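Local coordinates for protein oligopeptide ABC transporter OppAIV (Borrelia burgdorferi B31, PDB 4GL8) that probably binds oligopeptides outside the cytoplasmic membrane and passes them to an ABC transporter for import, at residues A[277-282]-A[503-508]; A[294-299]-A[449-454]; A[456-461]-A[483-488]. All blocks are in the same frame, centred on the assembly; numbering follows the deposited sequence.

In the fold
All three contacts are partly buried within one chain. Contact 1 sits across the chain's centre from the other two, about 42 Å away between centres, where strands 280-285 and 492-504 meet at their ends; its chemistry is mainly polar, built on an asparagine amide and backbone carbonyls, with Leu503 as the apolar part. Contacts 2 and 3 are neighbours, about 15 Å between centres, and touch through Tyr453, whose hydroxyl end packs on the CG2 methyls of Ile484 and Ile485. Contact 2 joins two loops by one backbone bond and a methionine, whereas contact 3 pairs two helices through apolar packing with a salt bridge on the exposed side. Helix 471-489 leads directly into strand 492-504.

Contact 1: A[277-282]-A[503-508]; sequences RDDYYS and LFRNDK
Asn506 reaches into the 277-282 segment with its amide nitrogen and holds two oxygens at once. ND2 donates to Tyr281 OH at 2.9 Å and to the backbone O of Asp278 at 3.0 Å, the second bond almost straight (172°). Both acceptors lie close to the amide plane, so the pair fixes the rotation of the amide, which stands 59° from the Tyr281 ring. Beside it, Phe504 N donates to Asp279 O, and Leu503 CA approaches the same oxygen at 3.3 Å in a CA-H...O contact. This pairing lies at the end of an antiparallel ladder between strands 280-285 and 492-504, in which Tyr280 and Leu503 form a non-hydrogen-bonded pair; Leu503 CD2 packs on Tyr280 CB, near the ring edge, and lies 3.6 Å from Asp279 OD2. The type I turn Arg277-Tyr280 presents the Asp278 carbonyl. Across that turn Arg277 grips the Asp279 carboxylate side-on, NE to OD2 at 2.8 Å and NH2 to OD1 at 2.7 Å, its chain bent at chi3 (52°) to come round. Tyr254 of helix 247-255 also bonds Asp279 OD1, while Trp512 packs against the rings of Tyr281 and Phe504.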
# COMPACT_ATOMS: atom_id res chain seq x y z
N ARG A 277 -18.95 17.22 11.90
CA ARG A 277 -19.93 17.06 10.83
C ARG A 277 -20.45 15.64 10.77
O ARG A 277 -19.78 14.69 11.18
CB ARG A 277 -19.33 17.39 9.47
CG ARG A 277 -18.69 18.78 9.36
CD ARG A 277 -17.86 18.88 8.08
NE ARG A 277 -18.62 18.46 6.90
CZ ARG A 277 -19.48 19.23 6.25
NH1 ARG A 277 -19.70 20.48 6.63
NH2 ARG A 277 -20.13 18.75 5.20
N ASP A 278 -21.64 15.51 10.22
CA ASP A 278 -22.33 14.25 10.17
C ASP A 278 -21.87 13.40 8.98
O ASP A 278 -22.22 12.21 8.88
CB ASP A 278 -23.83 14.50 10.09
CG ASP A 278 -24.36 15.30 11.31
OD1 ASP A 278 -23.71 15.31 12.40
OD2 ASP A 278 -25.44 15.90 11.18
N ASP A 279 -21.09 14.00 8.08
CA ASP A 279 -20.62 13.31 6.89
C ASP A 279 -19.13 13.04 6.95
O ASP A 279 -18.52 12.72 5.95
CB ASP A 279 -21.02 14.08 5.62
CG ASP A 279 -20.42 15.48 5.56
OD1 ASP A 279 -20.78 16.22 4.61
OD2 ASP A 279 -19.60 15.85 6.43
N TYR A 280 -18.55 13.16 8.15
CA TYR A 280 -17.13 12.89 8.38
C TYR A 280 -16.97 11.52 9.01
O TYR A 280 -17.76 11.13 9.88
CB TYR A 280 -16.52 13.95 9.31
CG TYR A 280 -15.09 13.67 9.76
CD1 TYR A 280 -14.00 14.07 8.97
CD2 TYR A 280 -14.82 13.04 10.98
CE1 TYR A 280 -12.69 13.82 9.37
CE2 TYR A 280 -13.52 12.80 11.39
CZ TYR A 280 -12.46 13.19 10.58
OH TYR A 280 -11.19 12.95 10.98
N TYR A 281 -15.94 10.81 8.57
CA TYR A 281 -15.64 9.47 9.04
C TYR A 281 -14.16 9.39 9.35
O TYR A 281 -13.36 10.14 8.80
CB TYR A 281 -15.92 8.46 7.96
CG TYR A 281 -17.37 8.29 7.57
CD1 TYR A 281 -18.03 9.27 6.83
CD2 TYR A 281 -18.07 7.13 7.91
CE1 TYR A 281 -19.36 9.10 6.45
CE2 TYR A 281 -19.39 6.96 7.52
CZ TYR A 281 -20.03 7.96 6.79
OH TYR A 281 -21.33 7.80 6.40
N SER A 282 -13.80 8.44 10.20
CA SER A 282 -12.42 8.31 10.64
C SER A 282 -12.22 6.92 11.17
O SER A 282 -13.08 6.39 11.88
CB SER A 282 -12.10 9.34 11.73
OG SER A 282 -10.75 9.23 12.08
N LEU A 503 -14.76 12.26 3.86
CA LEU A 503 -16.06 12.91 3.73
C LEU A 503 -16.85 12.13 2.71
O LEU A 503 -16.32 11.80 1.65
CB LEU A 503 -15.95 14.38 3.29
CG LEU A 503 -15.26 15.33 4.29
CD1 LEU A 503 -14.86 16.63 3.62
CD2 LEU A 503 -16.16 15.61 5.49
N PHE A 504 -18.11 11.85 3.02
CA PHE A 504 -18.98 11.04 2.16
C PHE A 504 -20.41 11.52 2.39
O PHE A 504 -20.86 11.62 3.52
CB PHE A 504 -18.80 9.57 2.52
CG PHE A 504 -19.73 8.62 1.82
CD1 PHE A 504 -19.45 8.16 0.53
CD2 PHE A 504 -20.83 8.11 2.47
CE1 PHE A 504 -20.29 7.26 -0.11
CE2 PHE A 504 -21.68 7.21 1.83
CZ PHE A 504 -21.41 6.78 0.54
N ARG A 505 -21.10 11.82 1.29
CA ARG A 505 -22.45 12.36 1.32
C ARG A 505 -23.47 11.27 1.65
O ARG A 505 -24.15 10.73 0.76
CB ARG A 505 -22.76 13.03 -0.04
CG ARG A 505 -22.01 14.36 -0.24
CD ARG A 505 -22.55 15.48 0.65
NE ARG A 505 -24.00 15.70 0.49
CZ ARG A 505 -24.59 16.44 -0.46
NH1 ARG A 505 -23.88 17.10 -1.38
NH2 ARG A 505 -25.90 16.50 -0.51
N ASN A 506 -23.53 10.92 2.94
CA ASN A 506 -24.42 9.86 3.42
C ASN A 506 -25.91 10.25 3.41
O ASN A 506 -26.75 9.39 3.61
CB ASN A 506 -23.99 9.32 4.80
CG ASN A 506 -23.82 10.41 5.85
OD1 ASN A 506 -24.46 11.46 5.78
ND2 ASN A 506 -22.95 10.17 6.83
N ASP A 507 -26.22 11.52 3.16
CA ASP A 507 -27.60 11.93 2.83
C ASP A 507 -28.07 11.57 1.39
O ASP A 507 -29.27 11.61 1.10
CB ASP A 507 -27.73 13.45 3.00
CG ASP A 507 -26.81 14.21 2.07
OD1 ASP A 507 -25.61 13.84 1.97
OD2 ASP A 507 -27.29 15.15 1.41
N LYS A 508 -27.12 11.26 0.50
CA LYS A 508 -27.41 10.89 -0.89
C LYS A 508 -27.16 9.41 -1.16
O LYS A 508 -27.89 8.78 -1.93
CB LYS A 508 -26.51 11.67 -1.85
CG LYS A 508 -26.83 13.14 -2.02
CD LYS A 508 -25.82 13.80 -2.97
CE LYS A 508 -26.11 13.54 -4.45
NZ LYS A 508 -25.06 14.10 -5.36

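Contact 2: A[294-299]-A[449-454]; sequences NMKVKP and SSYGYS
Met295 reaches across to Tyr453 with its terminal methyl in a contact made by two loops, with neither helix nor strand in the segments: Met295 CE rests 3.4 Å from Tyr453 CD1 and 3.6 Å from Tyr453 CB. A bend at chi2 (-65°) carries the methyl there, and the two side chains run alongside each other in the same direction. One hydrogen bond crosses between the loops, from Met295 N to Tyr451 O at 3.0 Å, and Met295 CG lies 3.4 Å from that same oxygen. Beyond the methyl, Tyr453 OH bonds to Asp489, and the Tyr453 side chain touches Ile484 and Ile485 of helix 471-489. Nearby, Asn294 lies beside Tyr451, amide and ring planes 57° apart, with Asn294 OD1 at the ring edge 3.8 Å from Tyr451 CD2. Lys296 CG meets that edge too. The Asn294 amide is held from both ends, since Asn294 OD1 accepts from Lys296 N at 2.9 Å while ND2 donates to Tyr420 O. Gly452, at positive phi, brings its backbone close against Met295 CG. The contact joins two beta turns: a type II turn from Ser450 to Tyr453, and a type I turn from Asn294 to Val297 that opens with an Asx turn at Asn294, just after strand 287-293.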
# COMPACT_ATOMS: atom_id res chain seq x y z
N ASN A 294 18.29 7.32 3.51
CA ASN A 294 19.17 6.72 2.54
C ASN A 294 20.50 6.40 3.21
O ASN A 294 21.28 7.29 3.53
CB ASN A 294 19.35 7.65 1.33
CG ASN A 294 20.04 6.93 0.16
OD1 ASN A 294 20.91 6.08 0.35
ND2 ASN A 294 19.65 7.28 -1.06
N MET A 295 20.74 5.10 3.43
CA MET A 295 21.94 4.64 4.13
C MET A 295 23.21 4.94 3.36
O MET A 295 24.28 4.85 3.94
CB MET A 295 21.94 3.12 4.35
CG MET A 295 20.72 2.56 5.03
SD MET A 295 20.59 3.17 6.70
CE MET A 295 19.33 2.09 7.29
N LYS A 296 23.10 5.23 2.07
CA LYS A 296 24.24 5.61 1.25
C LYS A 296 24.50 7.11 1.30
O LYS A 296 25.41 7.58 0.63
CB LYS A 296 24.06 5.20 -0.23
CG LYS A 296 23.41 3.85 -0.52
CD LYS A 296 24.23 2.67 -0.02
CE LYS A 296 25.43 2.42 -0.91
NZ LYS A 296 26.68 2.29 -0.10
N VAL A 297 23.70 7.89 2.02
CA VAL A 297 23.93 9.34 2.09
C VAL A 297 24.45 9.68 3.46
O VAL A 297 23.79 9.42 4.45
CB VAL A 297 22.65 10.17 1.80
CG1 VAL A 297 22.91 11.64 2.05
CG2 VAL A 297 22.22 9.96 0.36
N LYS A 298 25.64 10.27 3.52
CA LYS A 298 26.22 10.61 4.80
C LYS A 298 25.58 11.86 5.41
O LYS A 298 25.27 12.79 4.67
CB LYS A 298 27.73 10.78 4.66
CG LYS A 298 28.39 9.48 4.27
CD LYS A 298 29.89 9.58 4.26
CE LYS A 298 30.54 8.23 4.05
NZ LYS A 298 30.53 7.39 5.28
N PRO A 299 25.41 11.90 6.75
CA PRO A 299 25.80 10.94 7.77
C PRO A 299 24.67 9.98 8.21
O PRO A 299 24.67 9.51 9.36
CB PRO A 299 26.17 11.86 8.93
CG PRO A 299 25.14 12.95 8.85
CD PRO A 299 24.87 13.13 7.37
N SER A 449 11.40 0.83 1.63
CA SER A 449 11.69 1.36 2.95
C SER A 449 12.87 2.33 2.87
O SER A 449 12.74 3.38 2.28
CB SER A 449 11.93 0.23 3.97
OG SER A 449 13.03 -0.58 3.60
N SER A 450 14.02 1.95 3.43
CA SER A 450 15.17 2.83 3.52
C SER A 450 16.27 2.30 2.64
O SER A 450 16.79 1.20 2.85
CB SER A 450 15.67 2.93 4.95
OG SER A 450 14.87 3.82 5.70
N TYR A 451 16.64 3.10 1.65
CA TYR A 451 17.49 2.63 0.58
C TYR A 451 18.81 2.17 1.16
O TYR A 451 19.44 2.90 1.92
CB TYR A 451 17.72 3.74 -0.42
CG TYR A 451 18.29 3.25 -1.71
CD1 TYR A 451 17.46 2.66 -2.67
CD2 TYR A 451 19.63 3.35 -1.97
CE1 TYR A 451 17.97 2.20 -3.86
CE2 TYR A 451 20.16 2.90 -3.17
CZ TYR A 451 19.31 2.32 -4.10
OH TYR A 451 19.82 1.86 -5.28
N GLY A 452 19.17 0.94 0.84
CA GLY A 452 20.49 0.37 1.19
C GLY A 452 20.58 -0.28 2.56
O GLY A 452 21.68 -0.64 3.00
N TYR A 453 19.46 -0.42 3.26
CA TYR A 453 19.50 -1.08 4.55
C TYR A 453 19.68 -2.57 4.30
O TYR A 453 19.06 -3.15 3.40
CB TYR A 453 18.25 -0.81 5.38
CG TYR A 453 18.24 -1.56 6.70
CD1 TYR A 453 19.14 -1.27 7.71
CD2 TYR A 453 17.33 -2.57 6.93
CE1 TYR A 453 19.14 -1.97 8.90
CE2 TYR A 453 17.30 -3.27 8.13
CZ TYR A 453 18.21 -2.97 9.11
OH TYR A 453 18.18 -3.70 10.29
N SER A 454 20.55 -3.18 5.09
CA SER A 454 20.79 -4.61 5.00
C SER A 454 21.36 -5.14 6.30
O SER A 454 22.47 -4.82 6.69
CB SER A 454 21.75 -4.96 3.86
OG SER A 454 21.95 -6.36 3.83

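Contact 3: A[456-461]-A[483-488]; sequences SEYDEL and AIIIER
Helix-helix packing joins 456-461, near the start of helix 456-466, to 483-488, near the end of helix 471-489. The two helices follow each other in the chain as a helical hairpin, and the segment axes run roughly antiparallel (143°) with a closest approach of 10.6 Å. Ile484 fills the middle: its CD1 methyl touches Glu457 CG at 3.7 Å and Leu461 CD1 at 3.9 Å, and lies over the backbone N of Tyr458. With CG anti to the backbone N (chi1 -174°), the Tyr458 ring reaches toward helix 471-489, where Ile485 approaches it obliquely: Ile485 CG2 is 3.6 Å from Tyr458 CE2 and Ile485 CD1 3.6 Å from Tyr458 OH. That hydroxyl bonds to the carbonyl of Leu438. Towards solvent the apolar contact gives way to a salt bridge. The extended Glu457 chain passes over the Ile484 methyl to meet Arg488, whose guanidinium has Ile484 CG1 against one face. Glu457 OE1 stands at the edge of that group, close to its plane: Arg488 NH1 donates to Glu457 OE1 at 2.9 Å and 163°, arriving from above the carboxylate plane, while Arg488 NH2 makes a weak second bond to it at 3.5 Å.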
# COMPACT_ATOMS: atom_id res chain seq x y z
N SER A 456 21.76 -8.85 7.86
CA SER A 456 21.59 -10.26 7.55
C SER A 456 20.93 -11.03 8.70
O SER A 456 20.18 -11.96 8.46
CB SER A 456 22.93 -10.87 7.12
OG SER A 456 23.77 -10.97 8.23
N GLU A 457 21.15 -10.62 9.95
CA GLU A 457 20.46 -11.26 11.06
C GLU A 457 18.93 -11.06 10.95
O GLU A 457 18.16 -12.02 11.13
CB GLU A 457 20.95 -10.77 12.43
CG GLU A 457 19.94 -11.14 13.52
CD GLU A 457 20.37 -10.81 14.95
OE1 GLU A 457 21.16 -9.86 15.18
OE2 GLU A 457 19.90 -11.53 15.86
N TYR A 458 18.49 -9.83 10.67
CA TYR A 458 17.09 -9.53 10.33
C TYR A 458 16.54 -10.40 9.17
O TYR A 458 15.49 -11.06 9.32
CB TYR A 458 16.93 -8.05 9.98
CG TYR A 458 15.51 -7.58 9.75
CD1 TYR A 458 14.97 -7.55 8.47
CD2 TYR A 458 14.74 -7.13 10.79
CE1 TYR A 458 13.68 -7.11 8.24
CE2 TYR A 458 13.44 -6.68 10.57
CZ TYR A 458 12.92 -6.67 9.29
OH TYR A 458 11.64 -6.23 9.08
N ASP A 459 17.23 -10.38 8.03
CA ASP A 459 16.85 -11.21 6.88
C ASP A 459 16.63 -12.67 7.32
O ASP A 459 15.62 -13.28 6.97
CB ASP A 459 17.91 -11.15 5.79
CG ASP A 459 17.98 -9.78 5.08
OD1 ASP A 459 17.06 -8.92 5.23
OD2 ASP A 459 18.97 -9.56 4.36
N GLU A 460 17.57 -13.21 8.10
CA GLU A 460 17.52 -14.59 8.53
C GLU A 460 16.38 -14.85 9.52
O GLU A 460 15.80 -15.90 9.50
CB GLU A 460 18.88 -15.05 9.12
CG GLU A 460 19.92 -15.30 8.02
CD GLU A 460 21.35 -15.52 8.52
OE1 GLU A 460 21.55 -16.30 9.50
OE2 GLU A 460 22.28 -14.92 7.90
N LEU A 461 16.04 -13.88 10.36
CA LEU A 461 14.87 -14.07 11.22
C LEU A 461 13.61 -14.16 10.37
O LEU A 461 12.74 -14.99 10.65
CB LEU A 461 14.76 -12.96 12.28
CG LEU A 461 15.79 -13.08 13.42
CD1 LEU A 461 15.84 -11.79 14.20
CD2 LEU A 461 15.47 -14.23 14.39
N ALA A 483 12.40 -5.79 16.68
CA ALA A 483 13.21 -5.11 17.68
C ALA A 483 14.51 -4.60 17.09
O ALA A 483 15.00 -3.57 17.52
CB ALA A 483 13.53 -6.01 18.86
N ILE A 484 15.07 -5.31 16.12
CA ILE A 484 16.31 -4.88 15.47
C ILE A 484 16.11 -3.57 14.73
O ILE A 484 16.92 -2.66 14.86
CB ILE A 484 16.87 -5.95 14.50
CG1 ILE A 484 17.36 -7.19 15.25
CG2 ILE A 484 18.00 -5.40 13.65
CD1 ILE A 484 17.62 -8.35 14.32
N ILE A 485 15.06 -3.46 13.93
CA ILE A 485 14.80 -2.18 13.24
C ILE A 485 14.27 -1.05 14.14
O ILE A 485 14.68 0.09 13.97
CB ILE A 485 13.92 -2.35 11.99
CG1 ILE A 485 12.53 -2.85 12.33
CG2 ILE A 485 14.65 -3.27 11.00
CD1 ILE A 485 11.70 -3.21 11.12
N ILE A 486 13.41 -1.35 15.11
CA ILE A 486 12.87 -0.28 15.99
C ILE A 486 13.69 0.12 17.22
O ILE A 486 13.52 1.25 17.67
CB ILE A 486 11.37 -0.50 16.38
CG1 ILE A 486 11.17 -1.56 17.45
CG2 ILE A 486 10.53 -0.86 15.16
CD1 ILE A 486 9.71 -1.74 17.83
N GLU A 487 14.53 -0.76 17.78
CA GLU A 487 15.40 -0.42 18.96
C GLU A 487 16.90 -0.40 18.71
O GLU A 487 17.63 0.06 19.58
CB GLU A 487 15.26 -1.40 20.14
CG GLU A 487 13.91 -2.05 20.38
CD GLU A 487 13.88 -2.88 21.70
OE1 GLU A 487 12.97 -3.73 21.84
OE2 GLU A 487 14.72 -2.70 22.61
N ARG A 488 17.38 -0.95 17.61
CA ARG A 488 18.82 -1.11 17.41
C ARG A 488 19.33 -0.38 16.18
O ARG A 488 20.18 0.47 16.30
CB ARG A 488 19.21 -2.59 17.33
CG ARG A 488 20.72 -2.83 17.31
CD ARG A 488 21.09 -4.30 17.55
NE ARG A 488 21.20 -5.07 16.30
CZ ARG A 488 21.02 -6.40 16.20
NH1 ARG A 488 21.14 -6.98 15.01
NH2 ARG A 488 20.72 -7.15 17.28